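Local coordinates for COG3291: FOG: PKD repeat (Clostridium thermocellum, PDB 1WMX), which probably binds plant cell-wall polysaccharide such as cellulose, as the family 30 carbohydrate-binding module of a larger, probably cellulose-degrading, multidomain enzyme, at residues G21-G26 with D35-D40; R71-H76 with V155-F160; Y86-I91 with H135-L140; E98-G103 with D166-W171. All blocks are in the same frame, centred on the assembly; numbering follows the deposited sequence.

Interaction 1. Residues G21-G26 with D35-D40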
loop_
_atom_site.group_PDB
_atom_site.type_symbol
_atom_site.label_atom_id
_atom_site.label_comp_id
_atom_site.label_asym_id
_atom_site.label_seq_id
_atom_site.Cartn_x
_atom_site.Cartn_y
_atom_site.Cartn_z
ATOM N N GLY B 21 -8.656 10.375 10.403
ATOM C CA GLY B 21 -8.061 9.439 9.459
ATOM C C GLY B 21 -9.058 9.102 8.365
ATOM O O GLY B 21 -9.948 9.900 8.068
ATOM N N TRP B 22 -8.923 7.924 7.763
ATOM C CA TRP B 22 -9.840 7.510 6.708
ATOM C C TRP B 22 -9.985 5.999 6.726
ATOM O O TRP B 22 -8.995 5.284 6.731
ATOM C CB TRP B 22 -9.320 7.942 5.329
ATOM C CG TRP B 22 -10.336 7.806 4.211
ATOM C CD1 TRP B 22 -11.188 8.778 3.740
ATOM C CD2 TRP B 22 -10.630 6.620 3.456
ATOM N NE1 TRP B 22 -11.991 8.263 2.742
ATOM C CE2 TRP B 22 -11.665 6.942 2.548
ATOM C CE3 TRP B 22 -10.115 5.309 3.460
ATOM C CZ2 TRP B 22 -12.198 6.002 1.649
ATOM C CZ3 TRP B 22 -10.648 4.368 2.562
ATOM C CH2 TRP B 22 -11.676 4.724 1.674
ATOM N N SER B 23 -11.228 5.537 6.743
ATOM C CA SER B 23 -11.547 4.116 6.725
ATOM C C SER B 23 -12.553 3.940 5.595
ATOM O O SER B 23 -13.409 4.805 5.389
ATOM C CB SER B 23 -12.183 3.682 8.049
ATOM O OG SER B 23 -11.245 3.731 9.106
ATOM N N GLY B 24 -12.455 2.834 4.860
ATOM C CA GLY B 24 -13.383 2.610 3.766
ATOM C C GLY B 24 -13.290 1.214 3.172
ATOM O O GLY B 24 -12.507 0.375 3.636
ATOM N N SER B 25 -14.100 0.970 2.146
ATOM C CA SER B 25 -14.140 -0.321 1.461
ATOM C C SER B 25 -14.775 -0.156 0.081
ATOM O O SER B 25 -15.380 0.874 -0.213
ATOM C CB SER B 25 -14.937 -1.332 2.282
ATOM O OG SER B 25 -16.262 -0.885 2.467
ATOM N N GLY B 26 -14.647 -1.176 -0.758
ATOM C CA GLY B 26 -15.186 -1.093 -2.104
ATOM C C GLY B 26 -16.695 -1.013 -2.236
ATOM O O GLY B 26 -17.200 -0.350 -3.142
ATOM N N ASP B 35 -16.261 8.979 7.474
ATOM C CA ASP B 35 -15.145 8.268 6.858
ATOM C C ASP B 35 -14.067 7.810 7.827
ATOM O O ASP B 35 -12.888 7.749 7.478
ATOM C CB ASP B 35 -14.528 9.089 5.724
ATOM C CG ASP B 35 -15.495 9.291 4.571
ATOM O OD1 ASP B 35 -16.064 8.285 4.075
ATOM O OD2 ASP B 35 -15.687 10.454 4.162
ATOM N N THR B 36 -14.475 7.499 9.051
ATOM C CA THR B 36 -13.538 6.993 10.040
ATOM C C THR B 36 -14.256 5.977 10.936
ATOM O O THR B 36 -15.464 5.780 10.819
ATOM C CB THR B 36 -12.885 8.142 10.883
ATOM O OG1 THR B 36 -11.848 7.590 11.702
ATOM C CG2 THR B 36 -13.908 8.836 11.772
ATOM N N LEU B 37 -13.514 5.323 11.822
ATOM C CA LEU B 37 -14.104 4.332 12.698
ATOM C C LEU B 37 -15.067 4.915 13.730
ATOM O O LEU B 37 -14.812 5.959 14.326
ATOM C CB LEU B 37 -12.992 3.543 13.400
ATOM C CG LEU B 37 -12.615 2.166 12.825
ATOM C CD1 LEU B 37 -12.748 2.130 11.313
ATOM C CD2 LEU B 37 -11.196 1.837 13.256
ATOM N N PRO B 38 -16.202 4.242 13.943
ATOM C CA PRO B 38 -17.160 4.746 14.925
ATOM C C PRO B 38 -16.680 4.445 16.351
ATOM O O PRO B 38 -15.975 3.466 16.580
ATOM C CB PRO B 38 -18.438 3.995 14.571
ATOM C CG PRO B 38 -17.913 2.653 14.106
ATOM C CD PRO B 38 -16.704 3.025 13.268
ATOM N N VAL B 39 -17.045 5.303 17.298
ATOM C CA VAL B 39 -16.669 5.115 18.695
ATOM C C VAL B 39 -17.865 4.516 19.429
ATOM O O VAL B 39 -18.946 5.110 19.481
ATOM C CB VAL B 39 -16.252 6.454 19.363
ATOM C CG1 VAL B 39 -15.912 6.229 20.840
ATOM C CG2 VAL B 39 -15.043 7.029 18.641
ATOM N N ASP B 40 -17.658 3.326 19.980
ATOM C CA ASP B 40 -18.698 2.612 20.695
ATOM C C ASP B 40 -18.772 3.087 22.140
ATOM O O ASP B 40 -17.804 2.989 22.893
ATOM C CB ASP B 40 -18.414 1.111 20.623
ATOM C CG ASP B 40 -19.666 0.278 20.722
ATOM O OD1 ASP B 40 -19.660 -0.866 20.207
ATOM O OD2 ASP B 40 -20.655 0.762 21.316
HETATM O O HOH W 1 -10.208 5.785 9.943
HETATM O O HOH W 2 -15.316 5.667 3.773
#
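Ser23 and Trp22 meet Asp35 where a loop passes along strand 21-25, an outermost strand of the five-stranded sheet in this beta-sandwich module. Asp35 O accepts from Ser23 N at 2.9 Å, with the donor 47° out of the carbonyl plane. The same oxygen lies 3.2 Å from Trp22 CA in a CA-H...O contact. The backbone sets Asp35 CB against the indole, 3.9 Å from Trp22 CD1, and the carboxylate, turned to the side of its own backbone N (chi1 -65°), lies near the water it shares with Ser23 O; the ring and carboxylate planes are only 22° apart. Tryptophan suits this place because its broad ring also stacks on Tyr113 of the second subunit. Ser23 is small enough to be covered by the loop. Its hydroxyl is hydrogen-bonded to Ser66 OG on the neighbouring strand, while Leu37 sends CD1 over its CB at 3.7 Å. Farther out, Thr36 OG1 is tied to Val19 O, and the chain beyond Leu37 is backbone-bonded to strand 48-55 at Pro38 and Asp40. A water links the two segments, donating to Ser23 O at 2.6 Å and to Asp35 OD1 at 2.7 Å.

Interaction 2. Residues R71-H76 with V155-F160; sequences RGWNTH and VTCLVF. With SO4 (sulfate ion), chain C.
Thr156 faces the turn Arg71-Asn74 with its methyl, and its side chain can be followed outward atom by atom. CB lies 4.1 Å from Asn74 O. At the fork, CG2 stands anti to the carbonyl carbon, and from there the methyl sits 3.6 Å from Trp73 O and touches the methyl of Thr75, CG2 to CG2 at 3.9 Å. The other branch, OG1, makes a weak hydrogen bond to Arg105 O on the adjoining strand, so threonine serves a polar and an apolar neighbour at once. Thr156 and Cys157 both face Arg105, forming a classic beta bulge in strand 155-161. Next along, Cys157 SG approaches the indole obliquely, 3.4 Å from Trp73 CZ3, as a sulfur-aromatic contact. The type I' turn, which places Gly72 and Trp73 at positive phi, lets the far end of the ring come back beside Cys157; Trp73 also packs on Val112 of the second subunit. Past the turn, His76 and Val155 form a single antiparallel hydrogen-bonded bridge, His76 N to Val155 O at 2.7 Å. One water ties the turn to the bulge, accepting from Arg71 N and donating to Asn74 O and Thr156 O. At the exposed end, the Arg71 guanidinium lies above one face of the His76 imidazole, offset toward its rim, and holds a sulfate, NH2 to O4 at 3.0 Å, which Gln12 N also binds. The sulfate probably comes from the crystallisation liquor; its capture is consistent with a locally positive surface, whereas the Trp73-Cys157 end probably rests largely on dispersion.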
loop_
_atom_site.group_PDB
_atom_site.type_symbol
_atom_site.label_atom_id
_atom_site.label_comp_id
_atom_site.label_asym_id
_atom_site.label_seq_id
_atom_site.Cartn_x
_atom_site.Cartn_y
_atom_site.Cartn_z
ATOM N N ARG B 71 -0.616 12.036 13.792
ATOM C CA ARG B 71 -0.506 13.491 13.834
ATOM C C ARG B 71 -1.353 14.186 12.770
ATOM O O ARG B 71 -0.875 15.083 12.075
ATOM C CB ARG B 71 0.959 13.908 13.670
ATOM C CG ARG B 71 1.839 13.626 14.889
ATOM C CD ARG B 71 1.504 14.576 16.026
ATOM N NE ARG B 71 2.391 14.429 17.177
ATOM C CZ ARG B 71 2.245 13.521 18.136
ATOM N NH1 ARG B 71 1.239 12.661 18.100
ATOM N NH2 ARG B 71 3.108 13.481 19.143
ATOM N N GLY B 72 -2.607 13.753 12.645
ATOM C CA GLY B 72 -3.520 14.348 11.685
ATOM C C GLY B 72 -3.003 14.394 10.264
ATOM O O GLY B 72 -3.235 15.383 9.561
ATOM N N TRP B 73 -2.299 13.330 9.861
ATOM C CA TRP B 73 -1.707 13.169 8.528
ATOM C C TRP B 73 -0.251 13.651 8.362
ATOM O O TRP B 73 0.395 13.366 7.353
ATOM C CB TRP B 73 -2.612 13.783 7.449
ATOM C CG TRP B 73 -3.930 13.054 7.315
ATOM C CD1 TRP B 73 -5.177 13.529 7.645
ATOM C CD2 TRP B 73 -4.128 11.712 6.848
ATOM N NE1 TRP B 73 -6.131 12.567 7.411
ATOM C CE2 TRP B 73 -5.515 11.440 6.923
ATOM C CE3 TRP B 73 -3.267 10.710 6.378
ATOM C CZ2 TRP B 73 -6.061 10.207 6.543
ATOM C CZ3 TRP B 73 -3.813 9.481 6.001
ATOM C CH2 TRP B 73 -5.195 9.243 6.087
ATOM N N ASN B 74 0.266 14.388 9.337
ATOM C CA ASN B 74 1.663 14.815 9.268
ATOM C C ASN B 74 2.476 13.598 9.670
ATOM O O ASN B 74 1.939 12.658 10.258
ATOM C CB ASN B 74 1.958 15.931 10.264
ATOM C CG ASN B 74 1.420 17.260 9.816
ATOM O OD1 ASN B 74 0.827 17.992 10.606
ATOM N ND2 ASN B 74 1.623 17.588 8.548
ATOM N N THR B 75 3.763 13.605 9.351
ATOM C CA THR B 75 4.611 12.481 9.719
ATOM C C THR B 75 5.026 12.605 11.191
ATOM O O THR B 75 5.015 13.694 11.771
ATOM C CB THR B 75 5.878 12.424 8.849
ATOM O OG1 THR B 75 6.626 13.629 9.029
ATOM C CG2 THR B 75 5.511 12.280 7.375
ATOM N N HIS B 76 5.376 11.479 11.794
ATOM C CA HIS B 76 5.815 11.481 13.184
ATOM C C HIS B 76 7.053 10.616 13.317
ATOM O O HIS B 76 7.097 9.491 12.824
ATOM C CB HIS B 76 4.727 10.961 14.123
ATOM C CG HIS B 76 5.039 11.178 15.569
ATOM N ND1 HIS B 76 5.318 12.429 16.085
ATOM C CD2 HIS B 76 5.144 10.315 16.605
ATOM C CE1 HIS B 76 5.578 12.319 17.378
ATOM N NE2 HIS B 76 5.479 11.051 17.716
ATOM N N VAL B 155 6.446 8.251 9.935
ATOM C CA VAL B 155 5.192 7.519 10.066
ATOM C C VAL B 155 3.958 8.413 10.181
ATOM O O VAL B 155 3.945 9.378 10.961
ATOM C CB VAL B 155 5.234 6.589 11.302
ATOM C CG1 VAL B 155 3.929 5.811 11.421
ATOM C CG2 VAL B 155 6.433 5.651 11.203
ATOM N N THR B 156 2.917 8.080 9.416
ATOM C CA THR B 156 1.684 8.869 9.467
ATOM C C THR B 156 0.515 8.157 10.116
ATOM O O THR B 156 -0.217 8.762 10.883
ATOM C CB THR B 156 1.186 9.307 8.058
ATOM O OG1 THR B 156 0.935 8.145 7.255
ATOM C CG2 THR B 156 2.198 10.215 7.385
ATOM N N CYS B 157 0.415 6.812 9.822
ATOM C CA CYS B 157 -0.778 6.160 10.344
ATOM C C CYS B 157 -0.535 4.725 10.714
ATOM O O CYS B 157 0.453 4.105 10.345
ATOM C CB CYS B 157 -1.924 6.078 9.299
ATOM S SG CYS B 157 -2.253 7.646 8.367
ATOM N N LEU B 158 -1.366 4.361 11.458
ATOM C CA LEU B 158 -1.581 2.979 11.839
ATOM C C LEU B 158 -2.595 2.462 10.864
ATOM O O LEU B 158 -3.431 3.253 10.365
ATOM C CB LEU B 158 -2.040 2.958 13.297
ATOM C CG LEU B 158 -2.786 1.695 13.707
ATOM C CD1 LEU B 158 -1.899 0.449 13.738
ATOM C CD2 LEU B 158 -3.395 1.806 15.108
ATOM N N VAL B 159 -2.499 1.168 10.604
ATOM C CA VAL B 159 -3.376 0.552 9.611
ATOM C C VAL B 159 -3.960 -0.781 10.085
ATOM O O VAL B 159 -3.247 -1.688 10.517
ATOM C CB VAL B 159 -2.567 0.329 8.332
ATOM C CG1 VAL B 159 -3.439 0.279 7.082
ATOM C CG2 VAL B 159 -1.535 1.441 8.077
ATOM N N PHE B 160 -5.276 -0.886 9.633
ATOM C CA PHE B 160 -6.037 -2.131 9.804
ATOM C C PHE B 160 -6.457 -2.435 8.371
ATOM O O PHE B 160 -6.772 -1.518 7.608
ATOM C CB PHE B 160 -7.300 -1.940 10.659
ATOM C CG PHE B 160 -7.024 -1.562 12.087
ATOM C CD1 PHE B 160 -7.957 -0.821 12.810
ATOM C CD2 PHE B 160 -5.825 -1.920 12.700
ATOM C CE1 PHE B 160 -7.699 -0.437 14.125
ATOM C CE2 PHE B 160 -5.560 -1.541 14.011
ATOM C CZ PHE B 160 -6.497 -0.797 14.728
HETATM S S SO4 C . 0.100 11.981 21.658
HETATM O O1 SO4 C . -0.425 11.379 20.417
HETATM O O2 SO4 C . 0.063 10.980 22.741
HETATM O O3 SO4 C . -0.721 13.145 22.038
HETATM O O4 SO4 C . 1.492 12.416 21.432
HETATM O O HOH W 3 -0.518 11.488 10.894
#

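Interaction 3. Residues Y86-I91 with H135-L140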
loop_
_atom_site.group_PDB
_atom_site.type_symbol
_atom_site.label_atom_id
_atom_site.label_comp_id
_atom_site.label_asym_id
_atom_site.label_seq_id
_atom_site.Cartn_x
_atom_site.Cartn_y
_atom_site.Cartn_z
ATOM N N TYR B 86 6.666 -0.915 21.536
ATOM C CA TYR B 86 5.553 -1.778 21.134
ATOM C C TYR B 86 4.310 -0.963 20.777
ATOM O O TYR B 86 4.178 0.206 21.155
ATOM C CB TYR B 86 5.109 -2.714 22.276
ATOM C CG TYR B 86 6.201 -3.575 22.907
ATOM C CD1 TYR B 86 7.189 -2.993 23.702
ATOM C CD2 TYR B 86 6.208 -4.958 22.705
ATOM C CE1 TYR B 86 8.175 -3.786 24.294
ATOM C CE2 TYR B 86 7.193 -5.752 23.300
ATOM C CZ TYR B 86 8.176 -5.164 24.097
ATOM O OH TYR B 86 9.139 -5.931 24.686
ATOM N N LEU B 87 3.437 -1.616 20.042
ATOM C CA LEU B 87 2.131 -1.076 19.690
ATOM C C LEU B 87 1.229 -1.824 20.625
ATOM O O LEU B 87 1.079 -3.042 20.502
ATOM C CB LEU B 87 1.770 -1.375 18.226
ATOM C CG LEU B 87 0.259 -1.331 17.954
ATOM C CD1 LEU B 87 -0.290 0.100 18.044
ATOM C CD2 LEU B 87 -0.086 -1.881 16.561
ATOM N N GLU B 88 0.645 -1.138 21.574
ATOM C CA GLU B 88 -0.208 -1.825 22.542
ATOM C C GLU B 88 -1.651 -1.355 22.440
ATOM O O GLU B 88 -1.934 -0.225 22.031
ATOM C CB GLU B 88 0.316 -1.580 23.953
ATOM C CG GLU B 88 1.802 -1.914 24.098
ATOM C CD GLU B 88 2.287 -1.834 25.534
ATOM O OE1 GLU B 88 3.514 -1.592 25.771
ATOM O OE2 GLU B 88 1.461 -2.012 26.487
ATOM N N PHE B 89 -2.532 -2.263 22.820
ATOM C CA PHE B 89 -3.974 -2.020 22.801
ATOM C C PHE B 89 -4.704 -3.227 23.395
ATOM O O PHE B 89 -4.149 -4.321 23.511
ATOM C CB PHE B 89 -4.436 -1.802 21.343
ATOM C CG PHE B 89 -4.150 -2.992 20.421
ATOM C CD1 PHE B 89 -5.048 -4.058 20.349
ATOM C CD2 PHE B 89 -2.989 -3.022 19.645
ATOM C CE1 PHE B 89 -4.784 -5.149 19.508
ATOM C CE2 PHE B 89 -2.724 -4.112 18.806
ATOM C CZ PHE B 89 -3.622 -5.174 18.739
ATOM N N ASP B 90 -5.939 -3.013 23.785
ATOM C CA ASP B 90 -6.774 -4.096 24.304
ATOM C C ASP B 90 -7.795 -4.360 23.233
ATOM O O ASP B 90 -8.203 -3.437 22.528
ATOM C CB ASP B 90 -7.454 -3.693 25.602
ATOM C CG ASP B 90 -6.468 -3.324 26.669
ATOM O OD1 ASP B 90 -6.380 -2.111 27.034
ATOM O OD2 ASP B 90 -5.740 -4.234 27.182
ATOM N N ILE B 91 -8.197 -5.601 23.107
ATOM C CA ILE B 91 -9.170 -5.980 22.081
ATOM C C ILE B 91 -10.012 -7.168 22.549
ATOM O O ILE B 91 -9.632 -7.897 23.467
ATOM C CB ILE B 91 -8.427 -6.374 20.800
ATOM C CG1 ILE B 91 -9.401 -6.659 19.642
ATOM C CG2 ILE B 91 -7.566 -7.626 21.021
ATOM C CD1 ILE B 91 -8.709 -7.044 18.327
ATOM N N HIS B 135 -5.074 -7.790 26.482
ATOM C CA HIS B 135 -4.119 -6.728 26.188
ATOM C C HIS B 135 -3.036 -7.344 25.324
ATOM O O HIS B 135 -2.407 -8.330 25.710
ATOM C CB HIS B 135 -3.512 -6.168 27.471
ATOM C CG HIS B 135 -2.531 -5.047 27.195
ATOM N ND1 HIS B 135 -1.255 -5.292 26.706
ATOM C CD2 HIS B 135 -2.637 -3.704 27.331
ATOM C CE1 HIS B 135 -0.641 -4.133 26.554
ATOM N NE2 HIS B 135 -1.452 -3.172 26.922
ATOM N N VAL B 136 -2.815 -6.779 24.148
ATOM C CA VAL B 136 -1.793 -7.328 23.250
ATOM C C VAL B 136 -0.694 -6.294 22.987
ATOM O O VAL B 136 -0.925 -5.083 22.978
ATOM C CB VAL B 136 -2.432 -7.786 21.925
ATOM C CG1 VAL B 136 -3.902 -7.371 21.827
ATOM C CG2 VAL B 136 -1.702 -7.231 20.699
ATOM N N LYS B 137 0.505 -6.804 22.790
ATOM C CA LYS B 137 1.670 -5.962 22.520
ATOM C C LYS B 137 2.365 -6.458 21.257
ATOM O O LYS B 137 2.815 -7.604 21.192
ATOM C CB LYS B 137 2.650 -6.016 23.701
ATOM C CG LYS B 137 2.015 -5.636 25.039
ATOM C CD LYS B 137 3.030 -5.075 26.032
ATOM C CE LYS B 137 4.176 -6.042 26.325
ATOM N NZ LYS B 137 5.145 -5.493 27.293
ATOM N N ILE B 138 2.206 -5.644 20.159
ATOM C CA ILE B 138 3.001 -5.912 18.957
ATOM C C ILE B 138 4.286 -5.107 19.055
ATOM O O ILE B 138 4.271 -3.894 19.289
ATOM C CB ILE B 138 2.181 -5.540 17.740
ATOM C CG1 ILE B 138 0.890 -6.363 17.677
ATOM C CG2 ILE B 138 2.922 -5.778 16.424
ATOM C CD1 ILE B 138 -0.001 -6.007 16.497
ATOM N N PRO B 139 5.468 -5.421 18.939
ATOM C CA PRO B 139 6.840 -4.956 18.880
ATOM C C PRO B 139 7.180 -4.343 17.494
ATOM O O PRO B 139 7.269 -5.060 16.475
ATOM C CB PRO B 139 7.690 -6.119 19.231
ATOM C CG PRO B 139 6.774 -7.347 19.301
ATOM C CD PRO B 139 5.372 -6.940 19.025
ATOM N N LEU B 140 7.296 -3.357 17.716
ATOM C CA LEU B 140 7.748 -2.463 16.621
ATOM C C LEU B 140 8.871 -3.111 15.811
ATOM O O LEU B 140 8.826 -3.140 14.571
ATOM C CB LEU B 140 8.276 -1.136 17.211
ATOM C CG LEU B 140 7.184 -0.272 17.865
ATOM C CD1 LEU B 140 7.581 1.203 18.001
ATOM C CD2 LEU B 140 5.871 -0.270 17.083
#
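Phe89 and Val136 form the apolar centre, each turned to the face that carries Leu87 and Ile138. Both valine methyls meet the phenyl ring, CG1 at 3.3 Å from Phe89 CE1 and CG2 at 3.4 Å from Phe89 CZ, which is close, though the valine's first torsion is nearly eclipsed and its rotamer therefore strained or uncertain. Phe89 CG sits between its backbone N and carbonyl carbon (chi1 60°), and this swings the ring across toward the partner strand. Ile138 CD1 reaches the edge of the same ring, 4.0 Å from CE2, while Leu87 runs beside Ile138. Branched and aromatic residues suit this face because Ile102 of the opposite sheet packs against Leu87, Phe89 and Ile138. Between the faces the strands run antiparallel, held by backbone hydrogen bonds in the Leu87-Ile138 and Phe89-Val136 pairs; the one from Val136 N to Phe89 O is 2.9 Å and nearly straight at 171°. Glu88, Asp90, His135 and Lys137 lie on the other, more polar face, which also holds the Tyr86 ring and Pro139. Lys137 bends at chi3 to bring its ammonium over the tyrosine ring, NZ 4.5 Å from the centroid and 11° off the normal, a cation-pi contact. Its methylenes run alongside Glu88, CD 3.4 Å from the carboxylate carbon CD of Glu88, whose OE1 is hydrogen-bonded to Thr178 OG1. At the far end, Asp90 OD2 comes to the edge of the His135 imidazole, 3.2 Å from CD2. Strands 86-93 and 134-139 thus pair antiparallel within one sheet of the beta sandwich, the Phe89 face turned toward the other sheet.

Interaction 4. Residues E98-G103 with D166-W171; sequences EDFVIG and DPFTVW
Phe100 and Phe168 meet in the tight part of the contact, Phe100 CD2 lying 3.6 Å from Phe168 CZ. Their planes are nearly parallel, 13° apart, but displaced enough that little of one ring lies over the other, with centroids 5.5 Å from each other. Each CA already directs its CB toward the facing segment, and the rings continue from there to meet between the two backbones. Val170 divides its methyls between two neighbours: CG2 reaches Phe100 CE2 at 3.9 Å, and CG1 lies against Glu98 CB at 3.7 Å. A bend at chi2 (83°) turns the Glu98 carboxylate off toward water, while CB and CG stay against Val170 and Phe168, CG touching Phe168 CB at 3.8 Å. This is side-chain packing across the beta sandwich: the strand that Phe100 leads into belongs to the five-stranded sheet, whereas Phe168 and Val170 begin a long strand of the other sheet, and bulky apolar side chains suit the space between the sheets. Toward the carboxylate the packing gives way to water. A bridging water donates to Glu98 OE1 at 2.7 Å and accepts from Thr169 N at 3.0 Å, joining two groups too far apart to bond directly. OE1 accepts as well from the backbone N-H groups of Glu95 and Gly96, in the loop just before it. Asp99 points away from strand 168-171, forming a salt bridge with Arg163 and accepting from Ser124 N through OD1.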
loop_
_atom_site.group_PDB
_atom_site.type_symbol
_atom_site.label_atom_id
_atom_site.label_comp_id
_atom_site.label_asym_id
_atom_site.label_seq_id
_atom_site.Cartn_x
_atom_site.Cartn_y
_atom_site.Cartn_z
ATOM N N GLU B 98 -11.358 -13.599 15.349
ATOM C CA GLU B 98 -11.334 -12.568 14.300
ATOM C C GLU B 98 -9.874 -12.315 13.940
ATOM O O GLU B 98 -8.994 -12.361 14.805
ATOM C CB GLU B 98 -11.949 -11.246 14.796
ATOM C CG GLU B 98 -13.445 -11.305 15.074
ATOM C CD GLU B 98 -13.768 -11.854 16.447
ATOM O OE1 GLU B 98 -14.984 -11.960 16.801
ATOM O OE2 GLU B 98 -12.821 -12.204 17.229
ATOM N N ASP B 99 -9.616 -12.051 12.675
ATOM C CA ASP B 99 -8.245 -11.786 12.226
ATOM C C ASP B 99 -8.255 -10.792 11.062
ATOM O O ASP B 99 -9.198 -10.745 10.269
ATOM C CB ASP B 99 -7.584 -13.091 11.789
ATOM C CG ASP B 99 -6.095 -12.935 11.562
ATOM O OD1 ASP B 99 -5.397 -12.291 12.412
ATOM O OD2 ASP B 99 -5.563 -13.445 10.524
ATOM N N PHE B 100 -7.193 -10.004 10.988
ATOM C CA PHE B 100 -7.049 -8.987 9.934
ATOM C C PHE B 100 -5.616 -8.446 9.930
ATOM O O PHE B 100 -4.816 -8.743 10.819
ATOM C CB PHE B 100 -8.044 -7.843 10.182
ATOM C CG PHE B 100 -8.008 -7.308 11.606
ATOM C CD1 PHE B 100 -7.008 -6.416 11.989
ATOM C CD2 PHE B 100 -8.972 -7.709 12.534
ATOM C CE1 PHE B 100 -6.962 -5.929 13.299
ATOM C CE2 PHE B 100 -8.928 -7.225 13.849
ATOM C CZ PHE B 100 -7.920 -6.334 14.231
ATOM N N VAL B 101 -5.303 -7.655 8.920
ATOM C CA VAL B 101 -3.960 -7.079 8.789
ATOM C C VAL B 101 -3.817 -5.830 9.654
ATOM O O VAL B 101 -4.733 -5.019 9.763
ATOM C CB VAL B 101 -3.680 -6.700 7.349
ATOM C CG1 VAL B 101 -2.259 -6.152 7.188
ATOM C CG2 VAL B 101 -3.842 -7.899 6.420
ATOM N N ILE B 102 -2.655 -5.694 10.261
ATOM C CA ILE B 102 -2.359 -4.542 11.121
ATOM C C ILE B 102 -0.908 -4.125 10.898
ATOM O O ILE B 102 -0.016 -4.971 10.790
ATOM C CB ILE B 102 -2.579 -4.914 12.597
ATOM C CG1 ILE B 102 -2.296 -3.718 13.522
ATOM C CG2 ILE B 102 -1.681 -6.074 13.033
ATOM C CD1 ILE B 102 -2.782 -3.912 14.959
ATOM N N GLY B 103 -0.681 -2.820 10.822
ATOM C CA GLY B 103 0.682 -2.302 10.602
ATOM C C GLY B 103 0.722 -0.773 10.619
ATOM O O GLY B 103 -0.153 -0.120 11.189
ATOM N N ASP B 166 -14.417 -12.783 5.413
ATOM C CA ASP B 166 -15.438 -12.993 6.426
ATOM C C ASP B 166 -15.814 -11.696 7.129
ATOM O O ASP B 166 -14.963 -10.840 7.367
ATOM C CB ASP B 166 -14.948 -13.991 7.485
ATOM C CG ASP B 166 -14.717 -15.378 6.926
ATOM O OD1 ASP B 166 -15.535 -16.279 7.215
ATOM O OD2 ASP B 166 -13.720 -15.563 6.198
ATOM N N PRO B 167 -17.106 -11.522 7.450
ATOM C CA PRO B 167 -17.508 -10.297 8.148
ATOM C C PRO B 167 -17.122 -10.517 9.610
ATOM O O PRO B 167 -17.009 -11.669 10.037
ATOM C CB PRO B 167 -19.015 -10.272 7.948
ATOM C CG PRO B 167 -19.357 -11.728 7.956
ATOM C CD PRO B 167 -18.288 -12.306 7.053
ATOM N N PHE B 168 -16.914 -9.445 10.372
ATOM C CA PHE B 168 -16.528 -9.598 11.776
ATOM C C PHE B 168 -16.593 -8.282 12.539
ATOM O O PHE B 168 -16.781 -7.217 11.951
ATOM C CB PHE B 168 -15.102 -10.148 11.871
ATOM C CG PHE B 168 -14.036 -9.132 11.533
ATOM C CD1 PHE B 168 -13.497 -8.309 12.521
ATOM C CD2 PHE B 168 -13.605 -8.965 10.219
ATOM C CE1 PHE B 168 -12.550 -7.327 12.201
ATOM C CE2 PHE B 168 -12.659 -7.988 9.891
ATOM C CZ PHE B 168 -12.133 -7.169 10.884
ATOM N N THR B 169 -16.411 -8.368 13.853
ATOM C CA THR B 169 -16.431 -7.194 14.711
ATOM C C THR B 169 -15.494 -7.348 15.892
ATOM O O THR B 169 -15.471 -8.387 16.545
ATOM C CB THR B 169 -17.834 -6.931 15.268
ATOM O OG1 THR B 169 -18.764 -6.835 14.186
ATOM C CG2 THR B 169 -17.857 -5.635 16.075
ATOM N N VAL B 170 -14.703 -6.309 16.141
ATOM C CA VAL B 170 -13.794 -6.269 17.281
ATOM C C VAL B 170 -13.882 -4.856 17.831
ATOM O O VAL B 170 -14.387 -3.944 17.169
ATOM C CB VAL B 170 -12.318 -6.570 16.916
ATOM C CG1 VAL B 170 -12.177 -8.008 16.468
ATOM C CG2 VAL B 170 -11.833 -5.607 15.849
ATOM N N TRP B 171 -13.393 -4.689 19.049
ATOM C CA TRP B 171 -13.400 -3.409 19.721
ATOM C C TRP B 171 -11.994 -3.178 20.249
ATOM O O TRP B 171 -11.368 -4.095 20.773
ATOM C CB TRP B 171 -14.413 -3.451 20.865
ATOM C CG TRP B 171 -15.838 -3.437 20.399
ATOM C CD1 TRP B 171 -16.628 -2.332 20.199
ATOM C CD2 TRP B 171 -16.649 -4.571 20.064
ATOM N NE1 TRP B 171 -17.874 -2.712 19.772
ATOM C CE2 TRP B 171 -17.918 -4.080 19.679
ATOM C CE3 TRP B 171 -16.428 -5.955 20.055
ATOM C CZ2 TRP B 171 -18.966 -4.923 19.286
ATOM C CZ3 TRP B 171 -17.467 -6.799 19.662
ATOM C CH2 TRP B 171 -18.720 -6.278 19.283
HETATM O O HOH W 4 -16.847 -11.141 15.006
#

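In the fold
From the N terminus, interaction 1 comes first and closes a short loop of eight residues, complete before the others begin; it carries the chain from the five-stranded sheet toward strand 48-55 of the other. Interaction 2 opens at 71-76 and closes at 155-160, and interaction 3 nests wholly inside that span. Interaction 4 opens within both, at 98-103, yet closes beyond them at 166-171, so it crosses interactions 2 and 3. The crossings are knitted physically: Gly103 pairs with Val159 in one sheet, while Ile102 reaches Leu87, Phe89 and Ile138 in the other. Asp40 to Trp171 joins interactions 1 and 4, and Gly21 against Trp73 joins 1 and 2.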